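Local coordinates for sulfur oxidation protein soxB (Thermus thermophilus, PDB 2WDD) that hydrolyses sulfur-sulfur bonds as the dimanganese thiosulfohydrolase of the Sox sulfur oxidation pathway, releasing sulfate from cysteine S-thiosulfonate, at residues A106-I111 and P340-V345; W151-G156 and L177-G182. All coordinates share one frame; numbering follows the deposited sequence. Where two conformers were deposited one is given.

Contact 1 of 2, residues A106-I111 and P340-V345; sequences ALTALI and PKAEDV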
loop_
_atom_site.group_PDB
_atom_site.type_symbol
_atom_site.label_atom_id
_atom_site.label_comp_id
_atom_site.label_asym_id
_atom_site.label_seq_id
_atom_site.Cartn_x
_atom_site.Cartn_y
_atom_site.Cartn_z
ATOM N N ALA A 106 14.354 -11.952 -5.002
ATOM C CA ALA A 106 13.821 -12.956 -4.088
ATOM C C ALA A 106 12.352 -13.295 -4.348
ATOM O O ALA A 106 11.957 -14.458 -4.266
ATOM C CB ALA A 106 14.028 -12.529 -2.652
ATOM N N LEU A 107 11.538 -12.288 -4.664
ATOM C CA LEU A 107 10.124 -12.542 -4.945
ATOM C C LEU A 107 10.010 -13.444 -6.174
ATOM O O LEU A 107 9.200 -14.368 -6.211
ATOM C CB LEU A 107 9.352 -11.225 -5.129
ATOM C CG LEU A 107 7.873 -11.300 -5.537
ATOM C CD1 LEU A 107 7.047 -12.128 -4.549
ATOM C CD2 LEU A 107 7.269 -9.912 -5.716
ATOM N N THR A 108 10.854 -13.191 -7.171
ATOM C CA THR A 108 10.869 -14.029 -8.377
ATOM C C THR A 108 11.301 -15.455 -8.045
ATOM O O THR A 108 10.680 -16.418 -8.498
ATOM C CB THR A 108 11.775 -13.422 -9.444
ATOM O OG1 THR A 108 11.292 -12.118 -9.782
ATOM C CG2 THR A 108 11.794 -14.296 -10.691
ATOM N N ALA A 109 12.356 -15.589 -7.247
ATOM C CA ALA A 109 12.848 -16.908 -6.853
ATOM C C ALA A 109 11.745 -17.707 -6.158
ATOM O O ALA A 109 11.540 -18.892 -6.442
ATOM C CB ALA A 109 14.064 -16.771 -5.937
ATOM N N LEU A 110 11.023 -17.043 -5.259
ATOM C CA LEU A 110 9.939 -17.686 -4.530
ATOM C C LEU A 110 8.773 -18.072 -5.442
ATOM O O LEU A 110 8.263 -19.190 -5.378
ATOM C CB LEU A 110 9.455 -16.783 -3.391
ATOM C CG LEU A 110 8.345 -17.367 -2.511
ATOM C CD1 LEU A 110 8.747 -18.746 -1.979
ATOM C CD2 LEU A 110 8.048 -16.407 -1.370
ATOM N N ILE A 111 8.338 -17.149 -6.295
ATOM C CA ILE A 111 7.243 -17.442 -7.211
ATOM C C ILE A 111 7.615 -18.638 -8.085
ATOM O O ILE A 111 6.805 -19.538 -8.297
ATOM C CB ILE A 111 6.901 -16.209 -8.085
ATOM C CG1 ILE A 111 6.267 -15.111 -7.226
ATOM C CG2 ILE A 111 5.987 -16.593 -9.256
ATOM C CD1 ILE A 111 6.160 -13.764 -7.922
ATOM N N PRO A 340 16.919 -18.725 -2.805
ATOM C CA PRO A 340 17.970 -18.748 -3.825
ATOM C C PRO A 340 17.834 -17.509 -4.701
ATOM O O PRO A 340 16.809 -16.818 -4.665
ATOM C CB PRO A 340 17.638 -20.000 -4.643
ATOM C CG PRO A 340 16.198 -20.259 -4.392
ATOM C CD PRO A 340 15.946 -19.815 -2.982
ATOM N N LYS A 341 18.863 -17.223 -5.489
ATOM C CA LYS A 341 18.829 -16.056 -6.353
ATOM C C LYS A 341 18.085 -16.336 -7.647
ATOM O O LYS A 341 18.101 -17.457 -8.155
ATOM C CB LYS A 341 20.255 -15.614 -6.699
ATOM C CG LYS A 341 21.136 -15.337 -5.499
ATOM C CD LYS A 341 21.052 -13.880 -5.092
ATOM C CE LYS A 341 22.428 -13.307 -4.804
ATOM N NZ LYS A 341 22.371 -11.840 -4.563
ATOM N N ALA A 342 17.439 -15.303 -8.178
ATOM C CA ALA A 342 16.830 -15.363 -9.501
ATOM C C ALA A 342 17.869 -14.607 -10.331
ATOM O O ALA A 342 17.890 -13.379 -10.349
ATOM C CB ALA A 342 15.481 -14.631 -9.520
ATOM N N GLU A 343 18.811 -15.350 -10.907
ATOM C CA GLU A 343 19.933 -14.753 -11.619
ATOM C C GLU A 343 19.595 -13.770 -12.728
ATOM O O GLU A 343 20.256 -12.742 -12.855
ATOM C CB GLU A 343 20.920 -15.819 -12.099
ATOM C CG GLU A 343 21.495 -16.669 -10.968
ATOM C CD GLU A 343 22.368 -15.872 -10.011
ATOM O OE1 GLU A 343 22.468 -14.635 -10.166
ATOM O OE2 GLU A 343 22.955 -16.487 -9.095
ATOM N N ASP A 344 18.579 -14.083 -13.529
ATOM C CA ASP A 344 18.181 -13.191 -14.612
ATOM C C ASP A 344 17.694 -11.846 -14.084
ATOM O O ASP A 344 17.973 -10.795 -14.673
ATOM C CB ASP A 344 17.151 -13.836 -15.552
ATOM C CG ASP A 344 15.905 -14.343 -14.828
ATOM O OD1 ASP A 344 15.947 -14.539 -13.594
ATOM O OD2 ASP A 344 14.891 -14.578 -15.522
ATOM N N VAL A 345 16.986 -11.881 -12.957
ATOM C CA VAL A 345 16.484 -10.663 -12.343
ATOM C C VAL A 345 17.620 -9.837 -11.755
ATOM O O VAL A 345 17.646 -8.616 -11.898
ATOM C CB VAL A 345 15.409 -10.968 -11.279
ATOM C CG1 VAL A 345 14.996 -9.684 -10.558
ATOM C CG2 VAL A 345 14.204 -11.643 -11.928
#

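Contact 2 of 2, residues W151-G156 and L177-G182; sequences WQNLVG and LGLFRG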
loop_
_atom_site.group_PDB
_atom_site.type_symbol
_atom_site.label_atom_id
_atom_site.label_comp_id
_atom_site.label_asym_id
_atom_site.label_seq_id
_atom_site.Cartn_x
_atom_site.Cartn_y
_atom_site.Cartn_z
ATOM N N TRP A 151 10.309 -6.419 -15.396
ATOM C CA TRP A 151 10.454 -7.419 -14.352
ATOM C C TRP A 151 9.223 -8.333 -14.298
ATOM O O TRP A 151 9.351 -9.559 -14.203
ATOM C CB TRP A 151 10.721 -6.785 -12.985
ATOM C CG TRP A 151 10.474 -7.777 -11.911
ATOM C CD1 TRP A 151 11.241 -8.874 -11.622
ATOM C CD2 TRP A 151 9.303 -7.881 -11.096
ATOM N NE1 TRP A 151 10.646 -9.618 -10.640
ATOM C CE2 TRP A 151 9.442 -9.045 -10.314
ATOM C CE3 TRP A 151 8.150 -7.103 -10.948
ATOM C CZ2 TRP A 151 8.484 -9.434 -9.374
ATOM C CZ3 TRP A 151 7.199 -7.495 -10.020
ATOM C CH2 TRP A 151 7.368 -8.655 -9.253
ATOM N N GLN A 152 8.025 -7.755 -14.388
ATOM C CA GLN A 152 6.819 -8.583 -14.374
ATOM C C GLN A 152 6.912 -9.625 -15.487
ATOM O O GLN A 152 6.514 -10.782 -15.317
ATOM C CB GLN A 152 5.565 -7.735 -14.589
ATOM C CG GLN A 152 5.102 -6.921 -13.387
ATOM C CD GLN A 152 3.938 -6.019 -13.758
ATOM O OE1 GLN A 152 4.026 -5.251 -14.714
ATOM N NE2 GLN A 152 2.826 -6.149 -13.048
ATOM N N ASN A 153 7.468 -9.210 -16.621
ATOM C CA ASN A 153 7.612 -10.102 -17.766
ATOM C C ASN A 153 8.622 -11.222 -17.509
ATOM O O ASN A 153 8.447 -12.342 -17.997
ATOM C CB ASN A 153 7.998 -9.303 -19.010
ATOM C CG ASN A 153 6.836 -8.512 -19.574
ATOM O OD1 ASN A 153 5.689 -8.697 -19.164
ATOM N ND2 ASN A 153 7.126 -7.616 -20.513
ATOM N N LEU A 154 9.677 -10.930 -16.751
ATOM C CA LEU A 154 10.660 -11.951 -16.417
ATOM C C LEU A 154 10.028 -13.000 -15.495
ATOM O O LEU A 154 10.227 -14.201 -15.673
ATOM C CB LEU A 154 11.887 -11.338 -15.742
ATOM C CG LEU A 154 12.817 -10.516 -16.628
ATOM C CD1 LEU A 154 13.869 -9.805 -15.786
ATOM C CD2 LEU A 154 13.472 -11.426 -17.668
ATOM N N VAL A 155 9.261 -12.553 -14.501
ATOM C CA VAL A 155 8.620 -13.516 -13.612
ATOM C C VAL A 155 7.478 -14.251 -14.315
ATOM O O VAL A 155 7.326 -15.464 -14.161
ATOM C CB VAL A 155 8.181 -12.889 -12.271
ATOM C CG1 VAL A 155 7.530 -11.543 -12.489
ATOM C CG2 VAL A 155 7.238 -13.832 -11.526
ATOM N N GLY A 156 6.712 -13.527 -15.129
ATOM C CA GLY A 156 5.580 -14.075 -15.855
ATOM C C GLY A 156 4.278 -13.864 -15.096
ATOM O O GLY A 156 3.706 -14.803 -14.552
ATOM N N LEU A 177 1.260 -1.015 -21.112
ATOM C CA LEU A 177 0.381 -2.172 -21.277
ATOM C C LEU A 177 0.754 -2.902 -22.564
ATOM O O LEU A 177 0.531 -4.106 -22.692
ATOM C CB LEU A 177 -1.084 -1.742 -21.265
ATOM C CG LEU A 177 -1.636 -1.466 -19.860
ATOM C CD1 LEU A 177 -3.088 -0.995 -19.893
ATOM C CD2 LEU A 177 -1.487 -2.684 -18.964
ATOM N N GLY A 178 1.354 -2.179 -23.507
ATOM C CA GLY A 178 1.802 -2.810 -24.736
ATOM C C GLY A 178 2.966 -3.734 -24.433
ATOM O O GLY A 178 3.113 -4.798 -25.041
ATOM N N LEU A 179 3.806 -3.324 -23.487
ATOM C CA LEU A 179 4.967 -4.105 -23.096
ATOM C C LEU A 179 4.600 -5.269 -22.166
ATOM O O LEU A 179 5.168 -6.345 -22.264
ATOM C CB LEU A 179 6.021 -3.203 -22.439
ATOM C CG LEU A 179 7.292 -3.865 -21.895
ATOM C CD1 LEU A 179 8.127 -4.456 -23.047
ATOM C CD2 LEU A 179 8.112 -2.845 -21.105
ATOM N N PHE A 180 3.672 -5.022 -21.247
ATOM C CA PHE A 180 3.196 -6.029 -20.293
ATOM C C PHE A 180 2.664 -7.281 -21.007
ATOM O O PHE A 180 1.724 -7.199 -21.787
ATOM C CB PHE A 180 2.099 -5.382 -19.436
ATOM C CG PHE A 180 1.552 -6.270 -18.346
ATOM C CD1 PHE A 180 2.391 -6.839 -17.407
ATOM C CD2 PHE A 180 0.183 -6.510 -18.257
ATOM C CE1 PHE A 180 1.875 -7.637 -16.391
ATOM C CE2 PHE A 180 -0.335 -7.307 -17.252
ATOM C CZ PHE A 180 0.507 -7.864 -16.317
ATOM N N ARG A 181 3.263 -8.439 -20.726
ATOM C CA ARG A 181 2.857 -9.680 -21.390
ATOM C C ARG A 181 1.668 -10.371 -20.733
ATOM O O ARG A 181 1.047 -11.254 -21.319
ATOM C CB ARG A 181 4.041 -10.629 -21.551
ATOM C CG ARG A 181 5.095 -10.108 -22.528
ATOM C CD ARG A 181 6.378 -10.921 -22.464
ATOM N NE ARG A 181 6.126 -12.349 -22.639
ATOM C CZ ARG A 181 6.001 -12.943 -23.820
ATOM N NH1 ARG A 181 6.112 -12.233 -24.934
ATOM N NH2 ARG A 181 5.768 -14.248 -23.886
ATOM N N GLY A 182 1.331 -9.954 -19.521
ATOM C CA GLY A 182 0.175 -10.503 -18.847
ATOM C C GLY A 182 -1.057 -9.840 -19.425
ATOM O O GLY A 182 -0.960 -9.033 -20.365
HETATM O O HOH W 1 6.238 -13.000 -19.609
#

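Contact 1 of 2, residues A106-I111 and P340-V345
Ala109 presses its methyl group against the backbone of the 340-345 segment, CB lying 3.0 Å from the carbonyl oxygen of Pro340. The same CB also touches the proline ring, 4.4 Å from Pro340 CG. One residue earlier, Thr108 fills the angle between two apolar side chains: its CG2 stands 3.9 Å from Ala342 CB and 3.8 Å from Val345 CG2. With CG2 anti to the backbone N (chi1 -60° for OG1), the methyl faces this patch, while OG1, beside the backbone N and anti to the carbonyl carbon, still reaches Val345 CG2 at 3.6 Å. Its polar partners are Met104 O, one turn earlier, and Trp151 NE1. Small residues let the two segments approach to 5.0 Å between Ala109 CA and Ala342 CA. This is plain structural packing: the loop leading into helix 343-353, with Ala342 at its N-cap, is laid on helix 104-120 through small apolar side chains. Further out, Asp344 OD1 accepts a weak bond from Val345 N, and OD2 forms a salt bridge with Arg112 of helix 104-120. That helix thus packs against the start of helix 343-353, helix 146-155 and, through Leu110 and Ile111, strand 311-320.

Contact 2 of 2, residues W151-G156 and L177-G182
The side-chain amide of Asn153, near the end of helix 146-155, bridges to the backbone where helix 170-179 gives way to a turn, in a helix-to-loop contact of the metallophosphoesterase-like domain. Its two ends grip successive parts of that turn: OD1 accepts from Arg181 N at 2.9 Å, nearly straight at 164°, while ND2 donates to Leu179 O at 2.9 Å. Leu179 O lies close to the amide plane of Asn153, although the donor sits above the carbonyl plane of Leu179. This two-point grip fixes the amide's rotation. With an alanine here, Arg181 N and Leu179 O would probably lose their shared partner and the turn would be freer to shift. Arg181 runs across the amide, CG and CD both 3.8 Å from Asn153 CG, with its guanidinium plane at 90° to the amide. Alongside, Gln152 lays its amide obliquely against the Phe180 ring, the planes 26° apart and OE1 3.5 Å from Phe180 CD1. Gln152 itself is held by Asp129 through NE2 and by Trp134 through OE1. The bend at chi3 of Arg181 brings NE to a water, which accepts from it at 3.1 Å and donates to Asn153 O at 2.8 Å.

Contact 1 and contact 2 have centres about 16 Å apart and lie on the same side of the chain's centre. Along the chain, contact 2 is nested within the 228 residues that contact 1 brackets, between helix 104-120 and the start of helix 343-353. Helix 146-155 connects them: the Trp151 ring packs on Leu107 and Val345, while Val155 meets Ile111. Contact 1 lies away from the annotated sites, whereas the side chain of Gln152 in contact 2 is about 13 Å from a bound manganese ion, consistent with contact 2 lying on the metal-site side of this helical layer.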